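Local structure of putative polyketide synthase (Streptomyces coelicolor, 1U0M) at residues A[36-46]-A[180-191]; A[103-114]-A[131-142]. The protein catalyses the iterative condensation of five malonyl-CoA units and the cyclisation of the resulting pentaketide to 1,3,6,8-tetrahydroxynaphthalene, a precursor of melanin. All coordinates share one frame; numbering follows the deposited sequence.

How the interactions relate
Interactions 1 and 2 lie on opposite sides of the chain's centre, with their own centres 39 Å apart, and they do not touch; their nearest atoms are about 10 Å from each other. Along the chain, interaction 2 is nested inside the loop that interaction 1 closes. The first is a surface contact between a two-turn loop with its flanking helix ends and the loop and first turn of helix 187-195; the second is a buried strand pair within the main sheet. At the end of that pair the side chain of Cys114 comes within about 7 Å of that of Cys146, the active-site cysteine inferred by similarity. Bound polyethylene glycol, probably from the crystallisation liquor, lies about 3 Å from the side chain of His37 and about 4 Å from that of Cys114.

Interaction 1 of 2, residues A[36-46]-A[180-191]; sequences RHTDHPQLPLA and YQPTDLGVGSLL
Two side-chain hydrogen bonds tie residues 36-46 to residues 180-191. His40 NE2 donates to Leu185 O over 2.9 Å; the carbonyl points almost straight at the nitrogen and its oxygen lies in the imidazole plane, although the N-H itself is bent (132°). On the other side of the same ring, His40 ND1 accepts from Gln42 N at 2.8 Å, again in plane. Gripped at both nitrogens, the ring is fixed in rotation, with NE2 as the protonated nitrogen. The second bond runs from Arg36 NH2 to Tyr180 OH, 3.0 Å long, and uses the edge of the guanidinium, whose plane is turned 54° from the phenol ring.

The contact joins two parts of the N-terminal thiolase-type domain at its surface: the turns between helices 26-37 and 43-52, and the loop leading into helix 187-195. Consecutive type I turns, His37 to His40 and His40 to Leu43, carry the chain from one helix to the next.

Apolar packing fills in beside the bonds. Leu190 CD2 sits over a face of the His40 ring, 4.3 Å from its centroid, as a CH-pi contact, and the same methyl meets Ala46 CB at 3.7 Å. The His40 ring reaches Leu185 and Leu190 because chi1 (-166°) sets CG opposite the backbone N. Leu185 CD2 approaches the in-plane edge of the His37 ring, 3.7 Å from NE2. Val187 CG1 presses closely on Gln42 CB, at 3.2 Å. Outside the pair, Arg76 NH2 bonds to Tyr180 O.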
loop_
_atom_site.group_PDB
_atom_site.type_symbol
_atom_site.label_atom_id
_atom_site.label_comp_id
_atom_site.label_asym_id
_atom_site.label_seq_id
_atom_site.Cartn_x
_atom_site.Cartn_y
_atom_site.Cartn_z
ATOM N N ARG A 36 25.675 10.379 23.488
ATOM C CA ARG A 36 24.364 10.994 23.359
ATOM C C ARG A 36 23.343 10.625 24.437
ATOM O O ARG A 36 22.237 11.158 24.442
ATOM C CB ARG A 36 23.801 10.704 21.961
ATOM C CG ARG A 36 24.701 11.239 20.830
ATOM C CD ARG A 36 24.327 10.681 19.457
ATOM N NE ARG A 36 23.041 11.180 18.974
ATOM C CZ ARG A 36 22.853 12.372 18.411
ATOM N NH1 ARG A 36 23.873 13.208 18.246
ATOM N NH2 ARG A 36 21.635 12.732 18.017
ATOM N N HIS A 37 23.695 9.732 25.357
ATOM C CA HIS A 37 22.745 9.361 26.407
ATOM C C HIS A 37 23.408 9.072 27.738
ATOM O O HIS A 37 22.878 8.330 28.558
ATOM C CB HIS A 37 21.912 8.155 25.977
ATOM C CG HIS A 37 21.080 8.412 24.763
ATOM N ND1 HIS A 37 21.571 8.275 23.481
ATOM C CD2 HIS A 37 19.810 8.861 24.634
ATOM C CE1 HIS A 37 20.638 8.631 22.616
ATOM N NE2 HIS A 37 19.562 8.991 23.290
ATOM N N THR A 38 24.568 9.676 27.945
ATOM C CA THR A 38 25.322 9.491 29.179
ATOM C C THR A 38 24.493 9.504 30.472
ATOM O O THR A 38 24.807 8.794 31.428
ATOM C CB THR A 38 26.433 10.552 29.303
ATOM O OG1 THR A 38 26.976 10.504 30.627
ATOM C CG2 THR A 38 25.888 11.944 29.034
ATOM N N ASP A 39 23.431 10.299 30.507
ATOM C CA ASP A 39 22.606 10.378 31.708
ATOM C C ASP A 39 21.462 9.382 31.743
ATOM O O ASP A 39 20.810 9.225 32.771
ATOM C CB ASP A 39 22.050 11.790 31.862
ATOM C CG ASP A 39 23.133 12.809 32.139
ATOM O OD1 ASP A 39 22.870 14.020 31.981
ATOM O OD2 ASP A 39 24.248 12.397 32.524
ATOM N N HIS A 40 21.220 8.701 30.629
ATOM C CA HIS A 40 20.125 7.747 30.582
ATOM C C HIS A 40 20.280 6.650 31.629
ATOM O O HIS A 40 21.256 5.902 31.617
ATOM C CB HIS A 40 20.009 7.113 29.197
ATOM C CG HIS A 40 18.719 6.389 28.989
ATOM N ND1 HIS A 40 18.333 5.321 29.769
ATOM C CD2 HIS A 40 17.687 6.628 28.145
ATOM C CE1 HIS A 40 17.118 4.938 29.421
ATOM N NE2 HIS A 40 16.702 5.715 28.438
ATOM N N PRO A 41 19.304 6.539 32.546
ATOM C CA PRO A 41 19.257 5.555 33.636
ATOM C C PRO A 41 19.355 4.088 33.207
ATOM O O PRO A 41 19.777 3.229 33.981
ATOM C CB PRO A 41 17.923 5.859 34.309
ATOM C CG PRO A 41 17.799 7.351 34.121
ATOM C CD PRO A 41 18.204 7.514 32.676
ATOM N N GLN A 42 18.951 3.792 31.980
ATOM C CA GLN A 42 19.004 2.420 31.497
ATOM C C GLN A 42 20.082 2.259 30.436
ATOM O O GLN A 42 20.071 1.298 29.668
ATOM C CB GLN A 42 17.647 2.025 30.929
ATOM C CG GLN A 42 16.540 1.982 31.964
ATOM C CD GLN A 42 16.126 0.566 32.272
ATOM O OE1 GLN A 42 15.376 -0.053 31.515
ATOM N NE2 GLN A 42 16.629 0.031 33.374
ATOM N N LEU A 43 21.014 3.208 30.410
ATOM C CA LEU A 43 22.110 3.206 29.446
ATOM C C LEU A 43 22.904 1.893 29.355
ATOM O O LEU A 43 23.027 1.319 28.274
ATOM C CB LEU A 43 23.067 4.364 29.744
ATOM C CG LEU A 43 24.286 4.480 28.822
ATOM C CD1 LEU A 43 23.839 4.907 27.440
ATOM C CD2 LEU A 43 25.266 5.499 29.398
ATOM N N PRO A 44 23.449 1.399 30.484
ATOM C CA PRO A 44 24.213 0.146 30.411
ATOM C C PRO A 44 23.403 -0.984 29.787
ATOM O O PRO A 44 23.921 -1.763 28.992
ATOM C CB PRO A 44 24.594 -0.127 31.875
ATOM C CG PRO A 44 23.525 0.545 32.643
ATOM C CD PRO A 44 23.280 1.828 31.883
ATOM N N LEU A 45 22.124 -1.048 30.130
ATOM C CA LEU A 45 21.249 -2.077 29.584
ATOM C C LEU A 45 21.113 -1.900 28.067
ATOM O O LEU A 45 21.146 -2.872 27.302
ATOM C CB LEU A 45 19.866 -1.986 30.234
ATOM C CG LEU A 45 18.804 -2.839 29.530
ATOM C CD1 LEU A 45 19.088 -4.328 29.763
ATOM C CD2 LEU A 45 17.421 -2.463 30.046
ATOM N N ALA A 46 20.970 -0.648 27.643
ATOM C CA ALA A 46 20.811 -0.326 26.231
ATOM C C ALA A 46 22.019 -0.781 25.429
ATOM O O ALA A 46 21.886 -1.497 24.428
ATOM C CB ALA A 46 20.595 1.181 26.062
ATOM N N TYR A 180 15.097 8.110 12.078
ATOM C CA TYR A 180 15.783 8.296 13.357
ATOM C C TYR A 180 15.146 9.491 14.065
ATOM O O TYR A 180 15.043 10.572 13.479
ATOM C CB TYR A 180 17.276 8.569 13.133
ATOM C CG TYR A 180 18.000 9.003 14.391
ATOM C CD1 TYR A 180 18.104 8.148 15.501
ATOM C CD2 TYR A 180 18.527 10.285 14.497
ATOM C CE1 TYR A 180 18.710 8.576 16.683
ATOM C CE2 TYR A 180 19.131 10.720 15.666
ATOM C CZ TYR A 180 19.217 9.867 16.756
ATOM O OH TYR A 180 19.781 10.324 17.920
ATOM N N GLN A 181 14.726 9.300 15.316
ATOM C CA GLN A 181 14.082 10.361 16.097
ATOM C C GLN A 181 14.812 10.652 17.403
ATOM O O GLN A 181 14.574 9.989 18.421
ATOM C CB GLN A 181 12.641 9.977 16.436
ATOM C CG GLN A 181 11.811 9.489 15.270
ATOM C CD GLN A 181 11.348 10.593 14.329
ATOM O OE1 GLN A 181 10.796 10.304 13.275
ATOM N NE2 GLN A 181 11.550 11.847 14.714
ATOM N N PRO A 182 15.682 11.675 17.405
ATOM C CA PRO A 182 16.454 12.064 18.593
ATOM C C PRO A 182 15.596 12.109 19.852
ATOM O O PRO A 182 16.069 11.808 20.955
ATOM C CB PRO A 182 16.979 13.444 18.221
ATOM C CG PRO A 182 17.133 13.356 16.757
ATOM C CD PRO A 182 15.879 12.654 16.322
ATOM N N THR A 183 14.335 12.481 19.671
ATOM C CA THR A 183 13.379 12.584 20.764
ATOM C C THR A 183 12.989 11.271 21.452
ATOM O O THR A 183 12.645 11.279 22.629
ATOM C CB THR A 183 12.083 13.268 20.285
ATOM O OG1 THR A 183 11.530 12.525 19.197
ATOM C CG2 THR A 183 12.367 14.682 19.816
ATOM N N ASP A 184 13.003 10.154 20.723
ATOM C CA ASP A 184 12.647 8.862 21.306
ATOM C C ASP A 184 13.786 8.428 22.242
ATOM O O ASP A 184 14.875 8.061 21.786
ATOM C CB ASP A 184 12.413 7.825 20.197
ATOM C CG ASP A 184 11.119 8.078 19.414
ATOM O OD1 ASP A 184 10.875 7.410 18.383
ATOM O OD2 ASP A 184 10.333 8.943 19.834
ATOM N N LEU A 185 13.521 8.476 23.549
ATOM C CA LEU A 185 14.516 8.138 24.565
ATOM C C LEU A 185 14.314 6.830 25.322
ATOM O O LEU A 185 15.064 6.547 26.250
ATOM C CB LEU A 185 14.627 9.278 25.582
ATOM C CG LEU A 185 15.014 10.669 25.075
ATOM C CD1 LEU A 185 14.961 11.640 26.246
ATOM C CD2 LEU A 185 16.417 10.651 24.441
ATOM N N GLY A 186 13.308 6.039 24.956
ATOM C CA GLY A 186 13.108 4.766 25.637
ATOM C C GLY A 186 14.161 3.749 25.200
ATOM O O GLY A 186 14.666 3.845 24.080
ATOM N N VAL A 187 14.494 2.778 26.058
ATOM C CA VAL A 187 15.503 1.773 25.709
ATOM C C VAL A 187 15.131 1.021 24.435
ATOM O O VAL A 187 16.005 0.583 23.702
ATOM C CB VAL A 187 15.742 0.725 26.853
ATOM C CG1 VAL A 187 16.144 1.433 28.119
ATOM C CG2 VAL A 187 14.499 -0.117 27.079
ATOM N N GLY A 188 13.838 0.853 24.184
ATOM C CA GLY A 188 13.430 0.178 22.965
ATOM C C GLY A 188 13.935 0.990 21.774
ATOM O O GLY A 188 14.521 0.452 20.833
ATOM N N SER A 189 13.732 2.301 21.830
ATOM C CA SER A 189 14.165 3.184 20.749
ATOM C C SER A 189 15.667 3.044 20.564
ATOM O O SER A 189 16.141 2.816 19.454
ATOM C CB SER A 189 13.810 4.639 21.076
ATOM O OG SER A 189 12.413 4.780 21.229
ATOM N N LEU A 190 16.406 3.191 21.666
ATOM C CA LEU A 190 17.854 3.058 21.655
ATOM C C LEU A 190 18.279 1.757 20.980
ATOM O O LEU A 190 19.234 1.730 20.207
ATOM C CB LEU A 190 18.382 3.094 23.080
ATOM C CG LEU A 190 18.575 4.483 23.689
ATOM C CD1 LEU A 190 17.342 5.331 23.529
ATOM C CD2 LEU A 190 18.939 4.303 25.142
ATOM N N LEU A 191 17.571 0.676 21.277
ATOM C CA LEU A 191 17.868 -0.606 20.673
ATOM C C LEU A 191 17.763 -0.449 19.170
ATOM O O LEU A 191 18.730 -0.655 18.447
ATOM C CB LEU A 191 16.854 -1.650 21.130
ATOM C CG LEU A 191 17.364 -2.742 22.060
ATOM C CD1 LEU A 191 18.420 -3.563 21.322
ATOM C CD2 LEU A 191 17.944 -2.100 23.323
#

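Interaction 2 of 2, residues A[103-114]-A[131-142]; sequences ATDIDVIIYVSC and GFDSTTRQIPIA
Val108 to Val112 and Arg137 to Ile141 run side by side as parallel strands, their axes 4.7 Å apart and 15° from parallel, in register Val108 with Arg137 through Val112 with Ile141. Arg137 N reaches Asp107 O, Ile109 uses its N toward Arg137 O (2.7 Å) and its O toward Ile139 N, and Ile141 N bonds to Tyr111 O; the links from Tyr111 N and Ser113 N are weak. Pro140 has no N-H to offer, but its CA lies 3.3 Å from Tyr111 O in a C-H...O contact.

Helix 122-129 links the strands in a beta-alpha-beta unit of the thiolase fold and covers the face bearing Ile109, Tyr111 and Gln138, whose OE1 bonds to Thr123. Helix 148-162 packs on the other face, where Val108 CG2, anti to the backbone N, meets Ile139 CD1 at 3.6 Å. Strand 137-141 is outermost within the chain, and Arg137, Pro140 and Ala142 pack against the second subunit.

Before the strands, the Phe132 ring is sandwiched between two CH-pi partners, each nearly over its centre: Ile109 CD1 is 4.1 Å from the centroid on one face, and Ala103 CB 4.0 Å on the other. Ile106 CG1 comes to the ring's edge. Beside it, the Asp133 carboxylate faces backbone carbonyls, with OD2 2.7 Å from Thr104 O and OD1 3.1 Å from Ile106 O. Thr136 N closes the type I turn on Asp133 O. So many carbonyl oxygens around one acid group would be expected to disfavour its charged form and raise its pKa.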
loop_
_atom_site.group_PDB
_atom_site.type_symbol
_atom_site.label_atom_id
_atom_site.label_comp_id
_atom_site.label_asym_id
_atom_site.label_seq_id
_atom_site.Cartn_x
_atom_site.Cartn_y
_atom_site.Cartn_z
ATOM N N ALA A 103 12.633 -4.212 -19.253
ATOM C CA ALA A 103 11.639 -3.476 -18.491
ATOM C C ALA A 103 10.242 -3.882 -18.947
ATOM O O ALA A 103 9.318 -4.020 -18.140
ATOM C CB ALA A 103 11.839 -1.981 -18.704
ATOM N N THR A 104 10.117 -4.114 -20.248
ATOM C CA THR A 104 8.844 -4.454 -20.859
ATOM C C THR A 104 8.281 -5.861 -20.679
ATOM O O THR A 104 7.235 -6.178 -21.235
ATOM C CB THR A 104 8.883 -4.150 -22.359
ATOM O OG1 THR A 104 9.624 -2.942 -22.577
ATOM C CG2 THR A 104 7.472 -3.966 -22.893
ATOM N N ASP A 105 8.941 -6.715 -19.915
ATOM C CA ASP A 105 8.394 -8.052 -19.738
ATOM C C ASP A 105 7.677 -8.200 -18.405
ATOM O O ASP A 105 7.169 -9.274 -18.073
ATOM C CB ASP A 105 9.501 -9.099 -19.873
ATOM C CG ASP A 105 9.731 -9.514 -21.317
ATOM O OD1 ASP A 105 9.174 -10.555 -21.729
ATOM O OD2 ASP A 105 10.450 -8.792 -22.039
ATOM N N ILE A 106 7.626 -7.106 -17.653
ATOM C CA ILE A 106 6.984 -7.090 -16.344
ATOM C C ILE A 106 5.559 -6.559 -16.459
ATOM O O ILE A 106 5.329 -5.487 -17.018
ATOM C CB ILE A 106 7.780 -6.198 -15.360
ATOM C CG1 ILE A 106 9.256 -6.617 -15.352
ATOM C CG2 ILE A 106 7.173 -6.292 -13.958
ATOM C CD1 ILE A 106 9.506 -8.027 -14.846
ATOM N N ASP A 107 4.603 -7.312 -15.927
ATOM C CA ASP A 107 3.206 -6.904 -15.986
ATOM C C ASP A 107 2.775 -6.146 -14.736
ATOM O O ASP A 107 1.808 -5.393 -14.766
ATOM C CB ASP A 107 2.292 -8.124 -16.161
ATOM C CG ASP A 107 2.640 -8.955 -17.386
ATOM O OD1 ASP A 107 3.537 -9.821 -17.285
ATOM O OD2 ASP A 107 2.020 -8.741 -18.454
ATOM N N VAL A 108 3.493 -6.346 -13.637
ATOM C CA VAL A 108 3.141 -5.690 -12.389
ATOM C C VAL A 108 4.353 -5.356 -11.532
ATOM O O VAL A 108 5.233 -6.195 -11.331
ATOM C CB VAL A 108 2.200 -6.587 -11.554
ATOM C CG1 VAL A 108 2.883 -7.909 -11.265
ATOM C CG2 VAL A 108 1.827 -5.899 -10.246
ATOM N N ILE A 109 4.402 -4.121 -11.041
ATOM C CA ILE A 109 5.480 -3.697 -10.159
ATOM C C ILE A 109 4.929 -3.714 -8.739
ATOM O O ILE A 109 3.796 -3.301 -8.494
ATOM C CB ILE A 109 5.971 -2.273 -10.460
ATOM C CG1 ILE A 109 6.631 -2.222 -11.837
ATOM C CG2 ILE A 109 6.955 -1.841 -9.384
ATOM C CD1 ILE A 109 7.307 -0.899 -12.153
ATOM N N ILE A 110 5.734 -4.209 -7.809
ATOM C CA ILE A 110 5.335 -4.280 -6.418
ATOM C C ILE A 110 6.395 -3.540 -5.621
ATOM O O ILE A 110 7.464 -4.078 -5.328
ATOM C CB ILE A 110 5.236 -5.739 -5.967
ATOM C CG1 ILE A 110 4.389 -6.518 -6.980
ATOM C CG2 ILE A 110 4.585 -5.817 -4.599
ATOM C CD1 ILE A 110 4.296 -8.011 -6.700
ATOM N N TYR A 111 6.089 -2.292 -5.281
ATOM C CA TYR A 111 7.020 -1.440 -4.552
ATOM C C TYR A 111 6.713 -1.372 -3.060
ATOM O O TYR A 111 5.655 -0.877 -2.664
ATOM C CB TYR A 111 6.979 -0.032 -5.150
ATOM C CG TYR A 111 8.081 0.898 -4.664
ATOM C CD1 TYR A 111 9.293 0.997 -5.352
ATOM C CD2 TYR A 111 7.904 1.685 -3.524
ATOM C CE1 TYR A 111 10.294 1.861 -4.919
ATOM C CE2 TYR A 111 8.899 2.547 -3.088
ATOM C CZ TYR A 111 10.088 2.634 -3.789
ATOM O OH TYR A 111 11.058 3.511 -3.367
ATOM N N VAL A 112 7.633 -1.864 -2.230
ATOM C CA VAL A 112 7.422 -1.816 -0.783
ATOM C C VAL A 112 8.439 -0.957 -0.033
ATOM O O VAL A 112 9.650 -1.058 -0.229
ATOM C CB VAL A 112 7.401 -3.223 -0.166
ATOM C CG1 VAL A 112 6.290 -4.026 -0.803
ATOM C CG2 VAL A 112 8.741 -3.905 -0.355
ATOM N N SER A 113 7.915 -0.096 0.826
ATOM C CA SER A 113 8.729 0.802 1.627
ATOM C C SER A 113 7.890 1.402 2.737
ATOM O O SER A 113 6.760 1.823 2.507
ATOM C CB SER A 113 9.281 1.928 0.764
ATOM O OG SER A 113 9.838 2.937 1.588
ATOM N N CYS A 114 8.438 1.443 3.942
ATOM C CA CYS A 114 7.714 2.017 5.075
ATOM C C CYS A 114 8.551 3.109 5.715
ATOM O O CYS A 114 8.194 3.656 6.757
ATOM C CB CYS A 114 7.405 0.935 6.109
ATOM S SG CYS A 114 8.848 0.208 6.884
ATOM N N GLY A 131 11.359 3.126 -18.703
ATOM C CA GLY A 131 10.772 2.706 -19.956
ATOM C C GLY A 131 9.900 1.476 -19.823
ATOM O O GLY A 131 9.788 0.693 -20.757
ATOM N N PHE A 132 9.281 1.292 -18.663
ATOM C CA PHE A 132 8.408 0.143 -18.462
ATOM C C PHE A 132 7.157 0.238 -19.338
ATOM O O PHE A 132 6.895 1.258 -19.979
ATOM C CB PHE A 132 7.984 0.051 -16.995
ATOM C CG PHE A 132 8.951 -0.693 -16.127
ATOM C CD1 PHE A 132 8.865 -2.075 -15.986
ATOM C CD2 PHE A 132 9.954 -0.014 -15.449
ATOM C CE1 PHE A 132 9.759 -2.767 -15.183
ATOM C CE2 PHE A 132 10.855 -0.696 -14.644
ATOM C CZ PHE A 132 10.756 -2.076 -14.511
ATOM N N ASP A 133 6.390 -0.846 -19.345
ATOM C CA ASP A 133 5.149 -0.931 -20.103
ATOM C C ASP A 133 4.197 0.147 -19.581
ATOM O O ASP A 133 3.935 0.214 -18.376
ATOM C CB ASP A 133 4.496 -2.304 -19.889
ATOM C CG ASP A 133 5.507 -3.404 -19.550
ATOM O OD1 ASP A 133 6.407 -3.170 -18.707
ATOM O OD2 ASP A 133 5.382 -4.515 -20.119
ATOM N N SER A 134 3.669 0.976 -20.475
ATOM C CA SER A 134 2.742 2.033 -20.073
ATOM C C SER A 134 1.461 1.420 -19.490
ATOM O O SER A 134 0.533 2.133 -19.114
ATOM C CB SER A 134 2.409 2.911 -21.282
ATOM O OG SER A 134 1.940 4.183 -20.883
ATOM N N THR A 135 1.443 0.091 -19.397
ATOM C CA THR A 135 0.303 -0.663 -18.883
ATOM C C THR A 135 0.626 -1.433 -17.612
ATOM O O THR A 135 -0.245 -2.094 -17.049
ATOM C CB THR A 135 -0.205 -1.686 -19.931
ATOM O OG1 THR A 135 0.877 -2.538 -20.340
ATOM C CG2 THR A 135 -0.746 -0.972 -21.141
ATOM N N THR A 136 1.876 -1.352 -17.165
ATOM C CA THR A 136 2.317 -2.054 -15.958
ATOM C C THR A 136 1.468 -1.659 -14.760
ATOM O O THR A 136 1.238 -0.481 -14.522
ATOM C CB THR A 136 3.782 -1.731 -15.614
ATOM O OG1 THR A 136 4.550 -1.640 -16.816
ATOM C CG2 THR A 136 4.367 -2.819 -14.725
ATOM N N ARG A 137 1.006 -2.651 -14.010
ATOM C CA ARG A 137 0.187 -2.376 -12.842
ATOM C C ARG A 137 1.106 -2.014 -11.694
ATOM O O ARG A 137 2.170 -2.610 -11.531
ATOM C CB ARG A 137 -0.640 -3.597 -12.441
ATOM C CG ARG A 137 -0.762 -4.681 -13.485
ATOM C CD ARG A 137 -1.476 -4.232 -14.738
ATOM N NE ARG A 137 -1.554 -5.342 -15.686
ATOM C CZ ARG A 137 -2.191 -6.484 -15.437
ATOM N NH1 ARG A 137 -2.808 -6.658 -14.275
ATOM N NH2 ARG A 137 -2.197 -7.458 -16.338
ATOM N N GLN A 138 0.694 -1.031 -10.903
ATOM C CA GLN A 138 1.477 -0.596 -9.754
ATOM C C GLN A 138 0.824 -1.131 -8.479
ATOM O O GLN A 138 -0.391 -1.049 -8.312
ATOM C CB GLN A 138 1.522 0.932 -9.708
ATOM C CG GLN A 138 1.951 1.570 -11.011
ATOM C CD GLN A 138 1.375 2.951 -11.187
ATOM O OE1 GLN A 138 1.857 3.921 -10.605
ATOM N NE2 GLN A 138 0.317 3.047 -11.985
ATOM N N ILE A 139 1.627 -1.706 -7.593
ATOM C CA ILE A 139 1.102 -2.206 -6.332
ATOM C C ILE A 139 2.014 -1.735 -5.209
ATOM O O ILE A 139 2.908 -2.460 -4.767
ATOM C CB ILE A 139 1.002 -3.741 -6.302
ATOM C CG1 ILE A 139 0.037 -4.212 -7.390
ATOM C CG2 ILE A 139 0.468 -4.203 -4.952
ATOM C CD1 ILE A 139 -0.276 -5.689 -7.333
ATOM N N PRO A 140 1.813 -0.487 -4.758
ATOM C CA PRO A 140 2.620 0.081 -3.680
ATOM C C PRO A 140 2.054 -0.256 -2.305
ATOM O O PRO A 140 0.882 -0.032 -2.036
ATOM C CB PRO A 140 2.572 1.573 -3.981
ATOM C CG PRO A 140 1.189 1.743 -4.511
ATOM C CD PRO A 140 1.019 0.563 -5.429
ATOM N N ILE A 141 2.887 -0.815 -1.442
ATOM C CA ILE A 141 2.456 -1.141 -0.091
ATOM C C ILE A 141 3.427 -0.517 0.910
ATOM O O ILE A 141 4.591 -0.915 0.998
ATOM C CB ILE A 141 2.409 -2.651 0.131
ATOM C CG1 ILE A 141 1.519 -3.292 -0.936
ATOM C CG2 ILE A 141 1.873 -2.947 1.530
ATOM C CD1 ILE A 141 1.364 -4.791 -0.792
ATOM N N ALA A 142 2.950 0.468 1.662
ATOM C CA ALA A 142 3.805 1.137 2.634
ATOM C C ALA A 142 3.499 0.762 4.079
ATOM O O ALA A 142 4.243 1.126 4.970
ATOM C CB ALA A 142 3.692 2.649 2.468
#